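Long-range contacts in shikimate 5-dehydrogenase (Mycobacterium fortuitum subsp. fortuitum DSM 46621, PDB 4XIJ), which probably catalyses the NADP-dependent interconversion of 3-dehydroshikimate and shikimate, the fourth of seven steps in chorismate biosynthesis: residues K15-G20 with E47-T52; S96-V101 with D111-D116. One frame throughout, in Å; residues are numbered along the deposited sequence.

Interaction 1. Residues K15-G20 with E47-T52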
ATOM      1  N   LYS A  15      23.358  -0.804  -0.383  1.00  9.31           N
ATOM      2  CA  LYS A  15      22.702   0.450  -0.077  1.00  9.12           C
ATOM      3  C   LYS A  15      21.277   0.461  -0.586  1.00  8.64           C
ATOM      4  O   LYS A  15      20.976  -0.004  -1.706  1.00  9.47           O
ATOM      5  CB  LYS A  15      23.446   1.622  -0.710  1.00 10.25           C
ATOM      6  CG  LYS A  15      24.944   1.685  -0.267  1.00 11.73           C
ATOM      7  CD  LYS A  15      25.570   2.991  -0.714  1.00 14.77           C
ATOM      8  CE  LYS A  15      25.114   4.121   0.234  1.00 19.18           C
ATOM      9  NZ  LYS A  15      25.702   4.007   1.629  1.00 21.91           N
ATOM     10  N   ALA A  16      20.413   1.028   0.244  1.00  8.43           N
ATOM     11  CA  ALA A  16      19.017   1.241  -0.124  1.00  8.37           C
ATOM     12  C   ALA A  16      18.546   2.600   0.377  1.00  8.76           C
ATOM     13  O   ALA A  16      19.231   3.254   1.184  1.00  8.65           O
ATOM     14  CB  ALA A  16      18.112   0.084   0.423  1.00  8.30           C
ATOM     15  N   ALA A  17      17.376   3.029  -0.060  1.00  8.04           N
ATOM     16  CA  ALA A  17      16.839   4.307   0.392  1.00  7.91           C
ATOM     17  C   ALA A  17      15.359   4.382   0.117  1.00  7.57           C
ATOM     18  O   ALA A  17      14.818   3.614  -0.709  1.00  8.16           O
ATOM     19  CB  ALA A  17      17.528   5.500  -0.308  1.00  8.91           C
ATOM     20  N   VAL A  18      14.723   5.345   0.776  1.00  7.76           N
ATOM     21  CA  VAL A  18      13.382   5.792   0.366  1.00  8.36           C
ATOM     22  C   VAL A  18      13.463   7.164  -0.271  1.00  8.36           C
ATOM     23  O   VAL A  18      14.168   8.043   0.212  1.00  9.35           O
ATOM     24  CB  VAL A  18      12.378   5.801   1.558  1.00  9.04           C
ATOM     25  CG1 VAL A  18      12.809   6.740   2.745  1.00  9.61           C
ATOM     26  CG2 VAL A  18      10.934   6.135   1.061  1.00  9.73           C
ATOM     27  N   LEU A  19      12.775   7.303  -1.405  1.00  8.02           N
ATOM     28  CA  LEU A  19      12.711   8.553  -2.170  1.00  8.09           C
ATOM     29  C   LEU A  19      11.314   9.153  -2.115  1.00  8.63           C
ATOM     30  O   LEU A  19      10.329   8.437  -2.298  1.00 10.15           O
ATOM     31  CB  LEU A  19      13.063   8.311  -3.636  1.00 10.15           C
ATOM     32  CG  LEU A  19      14.325   7.553  -4.022  1.00 13.47           C
ATOM     33  CD1 LEU A  19      14.562   7.606  -5.550  1.00 12.50           C
ATOM     34  CD2 LEU A  19      15.575   7.777  -3.222  1.00 16.00           C
ATOM     35  N   GLY A  20      11.221  10.457  -1.878  1.00  8.21           N
ATOM     36  CA  GLY A  20       9.926  11.099  -1.906  1.00  9.39           C
ATOM     37  C   GLY A  20       9.997  12.488  -1.311  1.00  9.70           C
ATOM     38  O   GLY A  20      11.094  12.944  -0.940  1.00 10.41           O
ATOM     39  N   GLU A  47      18.825   4.960   3.664  1.00 10.89           N
ATOM     40  CA  GLU A  47      18.683   6.372   3.948  1.00 12.10           C
ATOM     41  C   GLU A  47      17.398   6.984   3.407  1.00 10.01           C
ATOM     42  O   GLU A  47      16.651   6.313   2.717  1.00 11.29           O
ATOM     43  CB  GLU A  47      19.881   7.135   3.430  1.00 16.13           C
ATOM     44  CG  GLU A  47      20.119   7.059   1.982  1.00 17.31           C
ATOM     45  CD  GLU A  47      21.574   7.466   1.671  1.00 19.65           C
ATOM     46  OE1 GLU A  47      22.449   6.576   1.582  1.00 20.55           O
ATOM     47  OE2 GLU A  47      21.846   8.676   1.570  1.00 22.04           O
ATOM     48  N   ARG A  48      17.147   8.232   3.807  1.00 10.65           N
ATOM     49  CA  ARG A  48      16.048   9.053   3.287  1.00 13.44           C
ATOM     50  C   ARG A  48      16.582  10.047   2.307  1.00 14.51           C
ATOM     51  O   ARG A  48      17.479  10.833   2.683  1.00 17.01           O
ATOM     52  CB  ARG A  48      15.375   9.861   4.382  1.00 16.55           C
ATOM     53  CG  ARG A  48      14.571   9.095   5.331  1.00 15.11           C
ATOM     54  CD  ARG A  48      13.950  10.042   6.460  1.00 13.08           C
ATOM     55  NE  ARG A  48      13.713   9.113   7.554  1.00 11.42           N
ATOM     56  CZ  ARG A  48      12.590   8.430   7.723  1.00 10.66           C
ATOM     57  NH1 ARG A  48      11.554   8.623   6.911  1.00 12.09           N
ATOM     58  NH2 ARG A  48      12.520   7.524   8.686  1.00 10.99           N
ATOM     59  N   ILE A  49      16.027  10.078   1.108  1.00 14.20           N
ATOM     60  CA  ILE A  49      16.425  11.067   0.115  1.00 14.44           C
ATOM     61  C   ILE A  49      15.224  11.866  -0.347  1.00 14.05           C
ATOM     62  O   ILE A  49      14.303  11.326  -0.943  1.00 14.26           O
ATOM     63  CB  ILE A  49      17.132  10.393  -1.085  1.00 15.22           C
ATOM     64  CG1 ILE A  49      18.332   9.565  -0.606  1.00 16.47           C
ATOM     65  CG2 ILE A  49      17.615  11.447  -2.036  1.00 15.55           C
ATOM     66  CD1 ILE A  49      18.983   8.654  -1.678  1.00 17.24           C
ATOM     67  N   GLU A  50      15.229  13.160  -0.059  1.00 14.72           N
ATOM     68  CA  GLU A  50      14.167  14.019  -0.555  1.00 14.71           C
ATOM     69  C   GLU A  50      14.299  14.085  -2.074  1.00 13.12           C
ATOM     70  O   GLU A  50      15.399  14.296  -2.617  1.00 14.45           O
ATOM     71  CB  GLU A  50      14.241  15.420   0.080  1.00 18.84           C
ATOM     72  CG  GLU A  50      12.990  16.251  -0.197  1.00 23.12           C
ATOM     73  CD  GLU A  50      12.991  17.622   0.461  1.00 29.51           C
ATOM     74  OE1 GLU A  50      13.990  17.974   1.137  1.00 32.01           O
ATOM     75  OE2 GLU A  50      11.987  18.351   0.252  1.00 32.85           O
ATOM     76  N   CYS A  51      13.187  13.865  -2.771  1.00 10.70           N
ATOM     77  CA  CYS A  51      13.214  13.644  -4.224  1.00 10.72           C
ATOM     78  C   CYS A  51      11.850  13.956  -4.813  1.00 10.89           C
ATOM     79  O   CYS A  51      10.856  13.382  -4.364  1.00 12.47           O
ATOM     80  CB  CYS A  51      13.571  12.187  -4.553  1.00 11.31           C
ATOM     81  SG  CYS A  51      13.943  11.900  -6.262  1.00 12.78           S
ATOM     82  N   THR A  52      11.786  14.892  -5.769  1.00 10.19           N
ATOM     83  CA  THR A  52      10.544  15.152  -6.506  1.00  9.71           C
ATOM     84  C   THR A  52      10.350  14.117  -7.616  1.00  9.96           C
ATOM     85  O   THR A  52      11.278  13.337  -7.903  1.00  9.03           O
ATOM     86  CB  THR A  52      10.558  16.539  -7.131  1.00  9.31           C
ATOM     87  OG1 THR A  52      11.560  16.525  -8.163  1.00  8.96           O
ATOM     88  CG2 THR A  52      10.830  17.618  -6.037  1.00 11.01           C
TER
HETATM   89  O   HOH W   1      24.091   5.994   3.709  1.00 40.07           O
HETATM   90  O   HOH W   2      21.891   3.779   1.795  1.00 13.37           O
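E47 is bonded to strand 15-20 through both its backbone polar atoms: its N donates to A16 O, and its O accepts from V18 N (2.9 Å). The parallel ladder runs on as I49 N gives a nearly straight bond to V18 O (2.9 Å, 171° at the hydrogen), I49 O takes a weak one from G20 N at 3.3 Å, and C51 N reaches G20 O at 2.9 Å. This last donor stands well above the carbonyl plane, where residues 47-52 leave the strand after E50. E47 CG sits between its backbone N and carbonyl carbon (chi1 61°), against A17 CB, and the extended chain beyond carries OE1 to two waters. One also donates to A16 O; the other accepts from K15 NZ, so K15 and E47 are joined through solvent, K15 NZ and E47 OE1 lying 4.1 Å apart. K15 NZ is hydrogen-bonded to T45 OG1. On one face of the sheet, I49 CD1 packs on A17 CB (3.7 Å) and L19 CD2 lies against I49 CB, while L19 also meets helix 56-61. The other face carries V18 CG1 beside R48 CG; R48 NH1 donates to the carbonyls of I23 and S26. Strands 15-20 and 45-50 and helix 28-38 form a beta-alpha-beta unit of the substrate-binding domain, at the edge of its mixed sheet.

Interaction 2. Residues S96-V101 with D111-D116. With SO4 (sulfate ion), chain E.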
ATOM      1  N   SER A  96       1.451   2.648 -11.006  1.00 10.00           N
ATOM      2  CA  SER A  96       2.509   3.356 -10.281  1.00  9.65           C
ATOM      3  C   SER A  96       3.326   2.300  -9.556  1.00  9.21           C
ATOM      4  O   SER A  96       2.876   1.175  -9.397  1.00  9.58           O
ATOM      5  CB  SER A  96       1.926   4.397  -9.273  1.00 10.74           C
ATOM      6  OG  SER A  96       1.383   3.709  -8.151  1.00 14.96           O
ATOM      7  N   ALA A  97       4.519   2.681  -9.097  1.00  9.21           N
ATOM      8  CA  ALA A  97       5.427   1.771  -8.403  1.00  8.57           C
ATOM      9  C   ALA A  97       5.972   2.376  -7.117  1.00  9.11           C
ATOM     10  O   ALA A  97       6.456   3.528  -7.119  1.00 10.54           O
ATOM     11  CB  ALA A  97       6.615   1.371  -9.322  1.00  8.55           C
ATOM     12  N   ASN A  98       5.919   1.613  -6.024  1.00  7.56           N
ATOM     13  CA  ASN A  98       6.530   2.097  -4.795  1.00  7.56           C
ATOM     14  C   ASN A  98       7.857   1.403  -4.480  1.00  7.09           C
ATOM     15  O   ASN A  98       8.387   1.567  -3.390  1.00  7.38           O
ATOM     16  CB  ASN A  98       5.571   1.917  -3.608  1.00  7.90           C
ATOM     17  CG  ASN A  98       5.502   0.457  -3.150  1.00  8.01           C
ATOM     18  OD1 ASN A  98       5.701  -0.441  -3.955  1.00  8.45           O
ATOM     19  ND2 ASN A  98       5.266   0.217  -1.868  1.00  9.92           N
ATOM     20  N   THR A  99       8.377   0.637  -5.438  1.00  7.70           N
ATOM     21  CA  THR A  99       9.544  -0.211  -5.216  1.00  7.98           C
ATOM     22  C   THR A  99      10.357  -0.293  -6.478  1.00  7.34           C
ATOM     23  O   THR A  99       9.800  -0.493  -7.568  1.00  8.96           O
ATOM     24  CB  THR A  99       9.156  -1.654  -4.818  1.00  7.85           C
ATOM     25  OG1 THR A  99       8.256  -1.634  -3.695  1.00  8.13           O
ATOM     26  CG2 THR A  99      10.411  -2.500  -4.412  1.00 10.31           C
ATOM     27  N   LEU A 100      11.673  -0.126  -6.327  1.00  7.58           N
ATOM     28  CA  LEU A 100      12.612  -0.329  -7.449  1.00  7.34           C
ATOM     29  C   LEU A 100      13.664  -1.299  -6.984  1.00  8.13           C
ATOM     30  O   LEU A 100      14.275  -1.075  -5.939  1.00  9.29           O
ATOM     31  CB  LEU A 100      13.242   0.992  -7.893  1.00  8.54           C
ATOM     32  CG  LEU A 100      12.292   1.967  -8.599  1.00  8.66           C
ATOM     33  CD1 LEU A 100      12.926   3.366  -8.671  1.00 10.45           C
ATOM     34  CD2 LEU A 100      11.933   1.412  -9.977  1.00  9.68           C
ATOM     35  N   VAL A 101      13.814  -2.399  -7.717  1.00  8.86           N
ATOM     36  CA  VAL A 101      14.765  -3.429  -7.299  1.00 10.97           C
ATOM     37  C   VAL A 101      15.861  -3.583  -8.342  1.00 10.61           C
ATOM     38  O   VAL A 101      15.565  -3.731  -9.526  1.00 11.24           O
ATOM     39  CB  VAL A 101      14.100  -4.810  -7.090  1.00 12.67           C
ATOM     40  CG1 VAL A 101      15.165  -5.854  -6.538  1.00 13.05           C
ATOM     41  CG2 VAL A 101      12.943  -4.663  -6.124  1.00 14.06           C
ATOM     42  N   ASP A 111       8.054  -2.405  -8.928  1.00  7.57           N
ATOM     43  CA  ASP A 111       6.946  -3.200  -8.423  1.00  7.39           C
ATOM     44  C   ASP A 111       6.069  -2.306  -7.569  1.00  7.32           C
ATOM     45  O   ASP A 111       6.463  -1.171  -7.204  1.00  7.35           O
ATOM     46  CB  ASP A 111       7.446  -4.421  -7.619  1.00  8.07           C
ATOM     47  CG  ASP A 111       6.362  -5.464  -7.312  1.00  8.98           C
ATOM     48  OD1 ASP A 111       5.264  -5.472  -7.933  1.00  8.95           O
ATOM     49  OD2 ASP A 111       6.646  -6.332  -6.452  1.00 10.32           O
ATOM     50  N   ASN A 112       4.879  -2.798  -7.265  1.00  9.03           N
ATOM     51  CA  ASN A 112       4.004  -2.075  -6.356  1.00  8.77           C
ATOM     52  C   ASN A 112       3.632  -2.957  -5.171  1.00  8.74           C
ATOM     53  O   ASN A 112       2.796  -3.839  -5.305  1.00 11.33           O
ATOM     54  CB  ASN A 112       2.743  -1.573  -7.097  1.00 10.54           C
ATOM     55  CG  ASN A 112       1.958  -0.616  -6.239  1.00 11.92           C
ATOM     56  OD1 ASN A 112       1.577  -0.989  -5.108  1.00 14.14           O
ATOM     57  ND2 ASN A 112       1.738   0.636  -6.720  1.00 11.66           N
ATOM     58  N   THR A 113       4.281  -2.748  -4.020  1.00  7.30           N
ATOM     59  CA  THR A 113       3.948  -3.571  -2.880  1.00  7.09           C
ATOM     60  C   THR A 113       2.874  -2.937  -1.994  1.00  8.31           C
ATOM     61  O   THR A 113       2.482  -3.534  -1.001  1.00  9.12           O
ATOM     62  CB  THR A 113       5.179  -3.898  -2.020  1.00  8.27           C
ATOM     63  OG1 THR A 113       5.605  -2.706  -1.318  1.00  9.30           O
ATOM     64  CG2 THR A 113       6.297  -4.497  -2.887  1.00  8.05           C
ATOM     65  N   ASP A 114       2.340  -1.762  -2.386  1.00  8.25           N
ATOM     66  CA  ASP A 114       1.127  -1.246  -1.729  1.00  7.13           C
ATOM     67  C   ASP A 114       0.001  -2.282  -1.924  1.00  7.23           C
ATOM     68  O   ASP A 114      -0.878  -2.421  -1.052  1.00  8.51           O
ATOM     69  CB  ASP A 114       0.733   0.142  -2.268  1.00  9.40           C
ATOM     70  CG  ASP A 114       1.757   1.186  -1.942  1.00 11.95           C
ATOM     71  OD1 ASP A 114       2.241   1.200  -0.806  1.00 12.48           O
ATOM     72  OD2 ASP A 114       2.094   2.006  -2.799  1.00 13.92           O
ATOM     73  N   VAL A 115       0.031  -3.015  -3.046  1.00  8.02           N
ATOM     74  CA  VAL A 115      -0.926  -4.087  -3.250  1.00  8.97           C
ATOM     75  C   VAL A 115      -0.821  -5.147  -2.124  1.00  8.75           C
ATOM     76  O   VAL A 115      -1.845  -5.605  -1.560  1.00  8.19           O
ATOM     77  CB  VAL A 115      -0.728  -4.719  -4.636  1.00 11.92           C
ATOM     78  CG1 VAL A 115      -1.516  -5.966  -4.739  1.00 13.81           C
ATOM     79  CG2 VAL A 115      -1.152  -3.696  -5.724  1.00 14.35           C
ATOM     80  N   ASP A 116       0.417  -5.542  -1.781  1.00  8.59           N
ATOM     81  CA  ASP A 116       0.625  -6.482  -0.689  1.00  8.25           C
ATOM     82  C   ASP A 116       0.165  -5.901   0.641  1.00  6.66           C
ATOM     83  O   ASP A 116      -0.252  -6.649   1.542  1.00  7.96           O
ATOM     84  CB  ASP A 116       2.112  -6.824  -0.496  1.00 10.15           C
ATOM     85  CG  ASP A 116       2.746  -7.473  -1.688  1.00 12.93           C
ATOM     86  OD1 ASP A 116       2.236  -8.475  -2.151  1.00 14.40           O
ATOM     87  OD2 ASP A 116       3.751  -6.953  -2.173  1.00 14.40           O
TER
HETATM   88  S   SO4 E 304       4.478   3.948   0.435  0.55 20.15           S
HETATM   89  O1  SO4 E 304       3.865   3.601   1.745  0.55 22.24           O
HETATM   90  O2  SO4 E 304       3.947   5.298   0.070  0.55 17.29           O
HETATM   91  O3  SO4 E 304       5.967   4.015   0.504  0.55 21.55           O
HETATM   92  O4  SO4 E 304       4.215   2.799  -0.443  0.55 17.50           O
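T99 and D111 form an antiparallel hydrogen-bonded pair, with D111 N donating to T99 O at 2.9 Å; D111 O receives only weak bonds from the amides of N98 and T99. The touching parts run 99° apart overall, yet A97 and N112 stay close (CA to CA 4.6 Å) as residues 111-116 turn into helix 114-122. N112 ND2 makes a straight bond to S96 O (3.0 Å, 172°), which lies in the N112 amide plane. N112 OD1 accepts from V115 N, capping the helix start. The N98 side chain crosses T113 at about a right angle and grips it twice, OD1 accepting from T113 N (2.7 Å) and ND2 donating to T113 OG1 (3.0 Å). With CG between the backbone N and the carbonyl carbon (chi1 76°), the N98 amide has T113 OG1 nearly in its plane. N98 OD1 also accepts from T99 OG1, on the opposite face from T113 N; T99 OG1 is hydrogen-bonded to Q256, T113 OG1 to Q252 O. N98 ND2, K77 (salt-bridged to D114) and T73 bind a sulfate, probably from the crystallisation liquor. These bonds fix the N98 amide's rotation in a polar cluster consistent with the family's shikimate site.

In the fold
From the N terminus, strand 15-20 leads through helix 28-38 to strand 45-50, where interaction 1 closes a right-handed crossover at the outer edge of the mixed sheet. The chain then supplies strand 67-72, the edge strand 86-87 and the helices around them before interaction 2 closes a short hairpin between strands 99-102 and 108-111 and passes into helix 114-122. The two contacts follow in series, neither nested nor crossed, with centres about 15 Å apart. They share one sheet, in which strand 67-72 separates strand 15-20 from strand 99-102. Interaction 1 builds the sheet's edge, whereas interaction 2 joins it to the helix preceding the second, parallel sheet.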